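Local coordinates for protein glycosyl hydrolase BlGH5_18 (Bifidobacterium longum subsp. infantis, PDB 7LQX) that probably hydrolyses glycosidic bonds during N-glycan breakdown, as a glycoside hydrolase of family GH5, subfamily 18, at residues Asn127-Ala132 and Asp184-Asp189; Thr140-Leu145 and Leu191-Arg196. All coordinates share one frame; numbering follows the deposited sequence.

Contact 1 (Asn127-Ala132 and Asp184-Asp189); sequences NMFEDA and DAWLAD
An edge-to-face aromatic pair, Phe129 against Trp186, joins the loop leading into helix 132-149 to helix 180-191 on the outside of the (beta/alpha)8 barrel. The planes stand at 84°, and the Phe129 ring lies 4.9 Å, centroid to centroid, from the six-membered ring of Trp186. Phe129 presents its CD1-CE1 edge: CD1 sits over the middle of the indole face, and CE1 comes within 3.8 Å of Trp186 CH2. The backbone extends the same coverage, since Phe129 CA stands 4.2 Å from the centroid of the five-membered ring, only 21° off its normal, a CH-pi contact. With chi1 at 178°, the indole extends opposite the Trp186 backbone N and reaches the loop.

The fold of that loop sets Phe129 in place. Asn127 OD1 accepts from Phe129 N at 2.9 Å in the carbonyl plane, forming an Asx turn, and Asn127 N donates to Asp131 OD2 from above the carboxylate plane. Selenomethionine Met128 lays CG over one face of the Phe129 ring, while its CE meets Trp186 CZ2 at 4.2 Å. Trp186 NE1 donates to Glu138 of helix 132-149, so the buried indole nitrogen is satisfied. With Trp186 replaced by an alanine, the Phe129 edge is likely to lose its aromatic face and Glu138 this N-H donor.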
ATOM      1  N   ASN A 127     -13.021   6.502  -0.603  1.00 10.19           N
ATOM      2  CA  ASN A 127     -13.787   6.009  -1.741  1.00  9.96           C
ATOM      3  C   ASN A 127     -13.322   6.784  -2.961  1.00  7.94           C
ATOM      4  O   ASN A 127     -13.594   7.982  -3.080  1.00 10.22           O
ATOM      5  CB  ASN A 127     -15.275   6.192  -1.468  1.00 10.88           C
ATOM      6  CG  ASN A 127     -16.131   5.566  -2.530  1.00 10.36           C
ATOM      7  OD1 ASN A 127     -15.877   5.726  -3.721  1.00 10.50           O
ATOM      8  ND2 ASN A 127     -17.165   4.850  -2.105  1.00 11.93           N
HETATM    9  N   MSE A 128     -12.614   6.102  -3.860  1.00  7.53           N
HETATM   10  CA  MSE A 128     -11.995   6.781  -4.995  1.00  7.71           C
HETATM   11  C   MSE A 128     -13.007   7.262  -6.012  1.00  9.08           C
HETATM   12  O   MSE A 128     -12.677   8.079  -6.864  1.00 10.86           O
HETATM   13  CB  MSE A 128     -10.973   5.858  -5.683  1.00  9.82           C
HETATM   14  CG  MSE A 128     -11.570   4.800  -6.593  1.00  7.80           C
HETATM   15 SE   MSE A 128     -10.253   3.671  -7.428  1.00 19.84          SE
HETATM   16  CE  MSE A 128      -9.419   4.946  -8.635  1.00 14.76           C
ATOM     17  N   PHE A 129     -14.233   6.748  -5.927  1.00  8.99           N
ATOM     18  CA  PHE A 129     -15.281   7.156  -6.852  1.00  8.57           C
ATOM     19  C   PHE A 129     -16.122   8.305  -6.324  1.00  9.83           C
ATOM     20  O   PHE A 129     -16.638   9.085  -7.127  1.00 11.30           O
ATOM     21  CB  PHE A 129     -16.206   5.974  -7.153  1.00  9.32           C
ATOM     22  CG  PHE A 129     -15.474   4.738  -7.583  1.00  9.08           C
ATOM     23  CD1 PHE A 129     -14.765   4.722  -8.773  1.00  8.54           C
ATOM     24  CD2 PHE A 129     -15.469   3.601  -6.799  1.00  9.13           C
ATOM     25  CE1 PHE A 129     -14.070   3.606  -9.174  1.00  9.02           C
ATOM     26  CE2 PHE A 129     -14.766   2.468  -7.202  1.00  8.35           C
ATOM     27  CZ  PHE A 129     -14.070   2.473  -8.388  1.00  9.42           C
ATOM     28  N   GLU A 130     -16.271   8.428  -5.000  1.00 10.54           N
ATOM     29  CA  GLU A 130     -17.252   9.309  -4.387  1.00 11.49           C
ATOM     30  C   GLU A 130     -16.660  10.480  -3.619  1.00 11.91           C
ATOM     31  O   GLU A 130     -17.316  11.515  -3.504  1.00 13.55           O
ATOM     32  CB  GLU A 130     -18.131   8.525  -3.399  1.00 14.35           C
ATOM     33  CG  GLU A 130     -18.890   7.345  -3.991  1.00 18.78           C
ATOM     34  CD  GLU A 130     -20.298   7.693  -4.422  1.00 18.36           C
ATOM     35  OE1 GLU A 130     -20.779   8.796  -4.074  1.00 22.28           O
ATOM     36  OE2 GLU A 130     -20.930   6.870  -5.126  1.00 15.16           O
ATOM     37  N   ASP A 131     -15.465  10.347  -3.062  1.00 11.98           N
ATOM     38  CA  ASP A 131     -14.933  11.391  -2.195  1.00 11.32           C
ATOM     39  C   ASP A 131     -14.380  12.530  -3.040  1.00 12.65           C
ATOM     40  O   ASP A 131     -13.488  12.311  -3.867  1.00 12.42           O
ATOM     41  CB  ASP A 131     -13.790  10.839  -1.344  1.00 13.09           C
ATOM     42  CG  ASP A 131     -14.237   9.802  -0.335  1.00 11.90           C
ATOM     43  OD1 ASP A 131     -15.455   9.595  -0.163  1.00 15.75           O
ATOM     44  OD2 ASP A 131     -13.340   9.197   0.301  1.00 15.07           O
ATOM     45  N   ALA A 132     -14.861  13.755  -2.796  1.00 11.98           N
ATOM     46  CA  ALA A 132     -14.451  14.881  -3.627  1.00 14.98           C
ATOM     47  C   ALA A 132     -12.941  15.077  -3.603  1.00 12.08           C
ATOM     48  O   ALA A 132     -12.334  15.372  -4.638  1.00 13.39           O
ATOM     49  CB  ALA A 132     -15.159  16.160  -3.182  1.00 16.46           C
ATOM     50  N   ASP A 184     -21.165   7.271 -13.948  1.00  9.91           N
ATOM     51  CA  ASP A 184     -21.304   8.057 -15.173  1.00 10.87           C
ATOM     52  C   ASP A 184     -20.549   9.382 -15.053  1.00 11.94           C
ATOM     53  O   ASP A 184     -19.822   9.792 -15.967  1.00 13.06           O
ATOM     54  CB  ASP A 184     -22.779   8.372 -15.444  1.00 12.44           C
ATOM     55  CG  ASP A 184     -23.581   7.179 -15.924  1.00 13.91           C
ATOM     56  OD1 ASP A 184     -23.012   6.201 -16.433  1.00 15.45           O
ATOM     57  OD2 ASP A 184     -24.827   7.255 -15.832  1.00 20.02           O
ATOM     58  N   ALA A 185     -20.755  10.088 -13.939  1.00 11.15           N
ATOM     59  CA  ALA A 185     -20.157  11.407 -13.766  1.00 13.36           C
ATOM     60  C   ALA A 185     -18.666  11.297 -13.499  1.00 11.11           C
ATOM     61  O   ALA A 185     -17.877  12.106 -14.004  1.00 13.28           O
ATOM     62  CB  ALA A 185     -20.843  12.135 -12.608  1.00 14.37           C
ATOM     63  N   TRP A 186     -18.266  10.299 -12.706  1.00  9.94           N
ATOM     64  CA  TRP A 186     -16.858  10.098 -12.380  1.00  9.49           C
ATOM     65  C   TRP A 186     -16.051   9.805 -13.633  1.00 10.56           C
ATOM     66  O   TRP A 186     -14.994  10.404 -13.862  1.00 10.62           O
ATOM     67  CB  TRP A 186     -16.754   8.948 -11.372  1.00  9.87           C
ATOM     68  CG  TRP A 186     -15.350   8.598 -10.984  1.00  9.09           C
ATOM     69  CD1 TRP A 186     -14.550   9.264 -10.105  1.00 12.10           C
ATOM     70  CD2 TRP A 186     -14.579   7.505 -11.483  1.00  8.63           C
ATOM     71  NE1 TRP A 186     -13.327   8.648 -10.025  1.00 12.00           N
ATOM     72  CE2 TRP A 186     -13.320   7.562 -10.858  1.00 11.12           C
ATOM     73  CE3 TRP A 186     -14.834   6.471 -12.387  1.00 10.29           C
ATOM     74  CZ2 TRP A 186     -12.314   6.628 -11.115  1.00 12.69           C
ATOM     75  CZ3 TRP A 186     -13.836   5.547 -12.643  1.00 11.35           C
ATOM     76  CH2 TRP A 186     -12.592   5.632 -12.009  1.00 12.44           C
ATOM     77  N   LEU A 187     -16.544   8.893 -14.471  1.00  8.86           N
ATOM     78  CA  LEU A 187     -15.867   8.600 -15.725  1.00  9.38           C
ATOM     79  C   LEU A 187     -15.755   9.848 -16.589  1.00 10.95           C
ATOM     80  O   LEU A 187     -14.676  10.173 -17.093  1.00 11.13           O
ATOM     81  CB  LEU A 187     -16.617   7.507 -16.483  1.00 11.38           C
ATOM     82  CG  LEU A 187     -16.518   6.087 -15.939  1.00  8.57           C
ATOM     83  CD1 LEU A 187     -17.463   5.152 -16.682  1.00 10.91           C
ATOM     84  CD2 LEU A 187     -15.084   5.592 -16.038  1.00  9.69           C
ATOM     85  N   ALA A 188     -16.866  10.561 -16.778  1.00 11.44           N
ATOM     86  CA  ALA A 188     -16.828  11.728 -17.651  1.00 11.65           C
ATOM     87  C   ALA A 188     -15.842  12.763 -17.132  1.00 12.25           C
ATOM     88  O   ALA A 188     -15.103  13.377 -17.914  1.00 14.07           O
ATOM     89  CB  ALA A 188     -18.223  12.339 -17.779  1.00 13.49           C
ATOM     90  N   ASP A 189     -15.817  12.969 -15.813  1.00 12.57           N
ATOM     91  CA  ASP A 189     -14.958  13.985 -15.210  1.00 15.88           C
ATOM     92  C   ASP A 189     -13.483  13.688 -15.450  1.00 13.47           C
ATOM     93  O   ASP A 189     -12.706  14.595 -15.770  1.00 14.73           O
ATOM     94  CB  ASP A 189     -15.275  14.052 -13.715  1.00 19.90           C
ATOM     95  CG  ASP A 189     -14.725  15.289 -13.034  1.00 29.24           C
ATOM     96  OD1 ASP A 189     -14.409  16.282 -13.719  1.00 26.39           O
ATOM     97  OD2 ASP A 189     -14.613  15.261 -11.789  1.00 29.94           O
TER

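Contact 2 (Thr140-Leu145 and Leu191-Arg196)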
ATOM      1  N   THR A 140      -5.969  15.608 -10.760  1.00 11.29           N
ATOM      2  CA  THR A 140      -4.659  16.249 -10.760  1.00 11.23           C
ATOM      3  C   THR A 140      -3.582  15.304 -11.284  1.00 12.01           C
ATOM      4  O   THR A 140      -2.737  15.710 -12.091  1.00 11.76           O
ATOM      5  CB  THR A 140      -4.325  16.748  -9.353  1.00 12.30           C
ATOM      6  OG1 THR A 140      -5.359  17.637  -8.910  1.00 13.94           O
ATOM      7  CG2 THR A 140      -3.009  17.482  -9.353  1.00 14.69           C
ATOM      8  N   LEU A 141      -3.597  14.040 -10.844  1.00 10.65           N
ATOM      9  CA  LEU A 141      -2.614  13.078 -11.339  1.00 10.72           C
ATOM     10  C   LEU A 141      -2.782  12.829 -12.838  1.00 11.20           C
ATOM     11  O   LEU A 141      -1.800  12.810 -13.588  1.00 11.00           O
ATOM     12  CB  LEU A 141      -2.687  11.767 -10.552  1.00  9.72           C
ATOM     13  CG  LEU A 141      -1.658  10.727 -11.010  1.00  9.50           C
ATOM     14  CD1 LEU A 141      -0.229  11.270 -10.871  1.00 13.14           C
ATOM     15  CD2 LEU A 141      -1.821   9.426 -10.252  1.00 11.26           C
ATOM     16  N   VAL A 142      -4.020  12.622 -13.298  1.00  9.94           N
ATOM     17  CA  VAL A 142      -4.232  12.438 -14.732  1.00  9.96           C
ATOM     18  C   VAL A 142      -3.677  13.632 -15.504  1.00 10.29           C
ATOM     19  O   VAL A 142      -2.979  13.470 -16.509  1.00 11.88           O
ATOM     20  CB  VAL A 142      -5.720  12.207 -15.058  1.00 10.12           C
ATOM     21  CG1 VAL A 142      -5.919  12.100 -16.571  1.00  9.97           C
ATOM     22  CG2 VAL A 142      -6.252  10.973 -14.387  1.00 11.49           C
ATOM     23  N   ALA A 143      -3.988  14.850 -15.050  1.00 10.16           N
ATOM     24  CA  ALA A 143      -3.535  16.038 -15.768  1.00 11.72           C
ATOM     25  C   ALA A 143      -2.015  16.136 -15.782  1.00 12.77           C
ATOM     26  O   ALA A 143      -1.417  16.474 -16.810  1.00 14.39           O
ATOM     27  CB  ALA A 143      -4.144  17.299 -15.153  1.00 13.05           C
ATOM     28  N   GLU A 144      -1.369  15.850 -14.652  1.00 12.67           N
ATOM     29  CA  GLU A 144       0.084  15.973 -14.590  1.00 12.64           C
ATOM     30  C   GLU A 144       0.753  14.911 -15.452  1.00 11.13           C
ATOM     31  O   GLU A 144       1.667  15.210 -16.229  1.00 15.01           O
ATOM     32  CB  GLU A 144       0.554  15.858 -13.141  1.00 14.67           C
ATOM     33  CG  GLU A 144       0.071  16.976 -12.246  1.00 21.80           C
ATOM     34  N   LEU A 145       0.292  13.667 -15.340  1.00 12.45           N
ATOM     35  CA  LEU A 145       0.849  12.592 -16.151  1.00 12.09           C
ATOM     36  C   LEU A 145       0.572  12.835 -17.628  1.00 13.69           C
ATOM     37  O   LEU A 145       1.477  12.739 -18.466  1.00 12.65           O
ATOM     38  CB  LEU A 145       0.266  11.255 -15.695  1.00 14.33           C
ATOM     39  CG  LEU A 145       0.764  10.008 -16.425  1.00 12.64           C
ATOM     40  CD1 LEU A 145       2.265   9.833 -16.278  1.00 13.83           C
ATOM     41  CD2 LEU A 145       0.036   8.766 -15.914  1.00 15.49           C
ATOM     42  N   LEU A 191     -12.194  11.496 -17.822  1.00 10.04           N
ATOM     43  CA  LEU A 191     -11.901  11.413 -19.252  1.00 11.24           C
ATOM     44  C   LEU A 191     -11.692  12.794 -19.854  1.00 11.29           C
ATOM     45  O   LEU A 191     -10.924  12.944 -20.813  1.00 12.74           O
ATOM     46  CB  LEU A 191     -13.029  10.679 -19.980  1.00 11.04           C
ATOM     47  CG  LEU A 191     -13.164   9.197 -19.627  1.00 10.94           C
ATOM     48  CD1 LEU A 191     -14.491   8.669 -20.143  1.00 12.23           C
ATOM     49  CD2 LEU A 191     -11.998   8.365 -20.174  1.00 10.91           C
ATOM     50  N   ALA A 192     -12.373  13.806 -19.315  1.00 13.43           N
ATOM     51  CA  ALA A 192     -12.313  15.159 -19.849  1.00 12.75           C
ATOM     52  C   ALA A 192     -10.948  15.800 -19.683  1.00 12.98           C
ATOM     53  O   ALA A 192     -10.692  16.839 -20.297  1.00 14.95           O
ATOM     54  CB  ALA A 192     -13.362  16.031 -19.158  1.00 16.33           C
ATOM     55  N   VAL A 193     -10.073  15.219 -18.859  1.00 14.42           N
ATOM     56  CA  VAL A 193      -8.728  15.758 -18.714  1.00 14.00           C
ATOM     57  C   VAL A 193      -7.937  15.611 -20.003  1.00 15.96           C
ATOM     58  O   VAL A 193      -7.057  16.429 -20.291  1.00 17.83           O
ATOM     59  CB  VAL A 193      -8.020  15.086 -17.524  1.00 14.74           C
ATOM     60  CG1 VAL A 193      -6.597  15.602 -17.394  1.00 21.17           C
ATOM     61  CG2 VAL A 193      -8.807  15.329 -16.247  1.00 14.70           C
ATOM     62  N   VAL A 194      -8.236  14.591 -20.802  1.00 15.30           N
ATOM     63  CA  VAL A 194      -7.481  14.300 -22.017  1.00 15.22           C
ATOM     64  C   VAL A 194      -8.010  15.145 -23.168  1.00 15.86           C
ATOM     65  O   VAL A 194      -9.222  15.312 -23.324  1.00 15.75           O
ATOM     66  CB  VAL A 194      -7.605  12.802 -22.350  1.00 13.47           C
ATOM     67  CG1 VAL A 194      -6.894  12.459 -23.658  1.00 15.68           C
ATOM     68  CG2 VAL A 194      -7.068  11.954 -21.205  1.00 13.94           C
ATOM     69  N   ASP A 195      -7.105  15.663 -23.997  1.00 14.21           N
ATOM     70  CA  ASP A 195      -7.500  16.305 -25.254  1.00 13.87           C
ATOM     71  C   ASP A 195      -7.755  15.199 -26.274  1.00 14.90           C
ATOM     72  O   ASP A 195      -6.826  14.680 -26.902  1.00 13.81           O
ATOM     73  CB  ASP A 195      -6.439  17.285 -25.737  1.00 15.36           C
ATOM     74  CG  ASP A 195      -6.843  17.996 -27.022  1.00 18.59           C
ATOM     75  OD1 ASP A 195      -7.857  17.611 -27.637  1.00 17.77           O
ATOM     76  OD2 ASP A 195      -6.137  18.945 -27.421  1.00 21.66           O
ATOM     77  N   ARG A 196      -9.018  14.826 -26.438  1.00 14.94           N
ATOM     78  CA  ARG A 196      -9.374  13.680 -27.272  1.00 15.17           C
ATOM     79  C   ARG A 196      -9.283  13.973 -28.761  1.00 15.43           C
ATOM     80  O   ARG A 196      -9.438  13.048 -29.564  1.00 15.43           O
ATOM     81  CB  ARG A 196     -10.747  13.148 -26.860  1.00 14.13           C
ATOM     82  CG  ARG A 196     -10.690  12.550 -25.455  1.00 12.85           C
ATOM     83  CD  ARG A 196     -12.044  12.291 -24.865  1.00 13.76           C
ATOM     84  NE  ARG A 196     -12.729  11.211 -25.551  1.00 12.54           N
ATOM     85  CZ  ARG A 196     -13.943  10.785 -25.223  1.00 13.26           C
ATOM     86  NH1 ARG A 196     -14.584  11.357 -24.212  1.00 14.88           N
ATOM     87  NH2 ARG A 196     -14.507   9.800 -25.901  1.00 13.11           N
TER
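On the outer layer of the (beta/alpha)8 barrel, the turn that follows helix 180-191 packs against helix 132-149 through one valine, Val193. The contact is wholly apolar and small, burying 131 Å² over both segments. The CG1 methyl of Val193 does most of the touching: it lies 3.5 Å from Ala143 CA, the shortest approach between the two segments, and 3.6 Å from Ala143 N. Ala143 CB is 3.7 Å from the same methyl, which therefore rests against the helix backbone as well as a side chain. The small alanine side chain is consistent with so close an approach to the main chain.

Val142 supplies the second surface. Its CG1 reaches Val193 CG1 at 3.7 Å and Val193 CB at 3.8 Å, with the two side chains passing at a slant. In both valines CG1 is anti to the backbone N (chi1 177° in Val142, 178° in Val193), and in each case this is the branch that meets the other segment.

The helix runs out in a type I beta turn from Leu191 to Val194, with Val194 N donating to Leu191 O at 3.2 Å. Val193 occupies the third position of that turn, with its CB directed at the helix. The turn begins the connection from helix 180-191 to strand 200-202, the helix-to-strand link of a beta/alpha unit. On the inner side, Val142 and Val194 both touch Leu158 of strand 155-159, and Val194 also meets Ala201 of strand 200-202.

Overall arrangement
From the N terminus, the chain passes the loop 127-132 and enters helix 132-149, which carries 140-145. It then runs through strand 155-159 to helix 180-191, where 184-189 returns to the first loop and contact 1 closes. Just one residue further on, 191-196 reaches back to helix 132-149 and closes contact 2 before strand 200-202. The four segments alternate along the sequence, so the two closures cross rather than nest. The centres of the two contacts lie about 14 Å apart, on the same side of the chain's centre. Together they fasten helix 180-191 and its trailing turn to helix 132-149 and its leading loop, neighbouring elements of the barrel's outer layer.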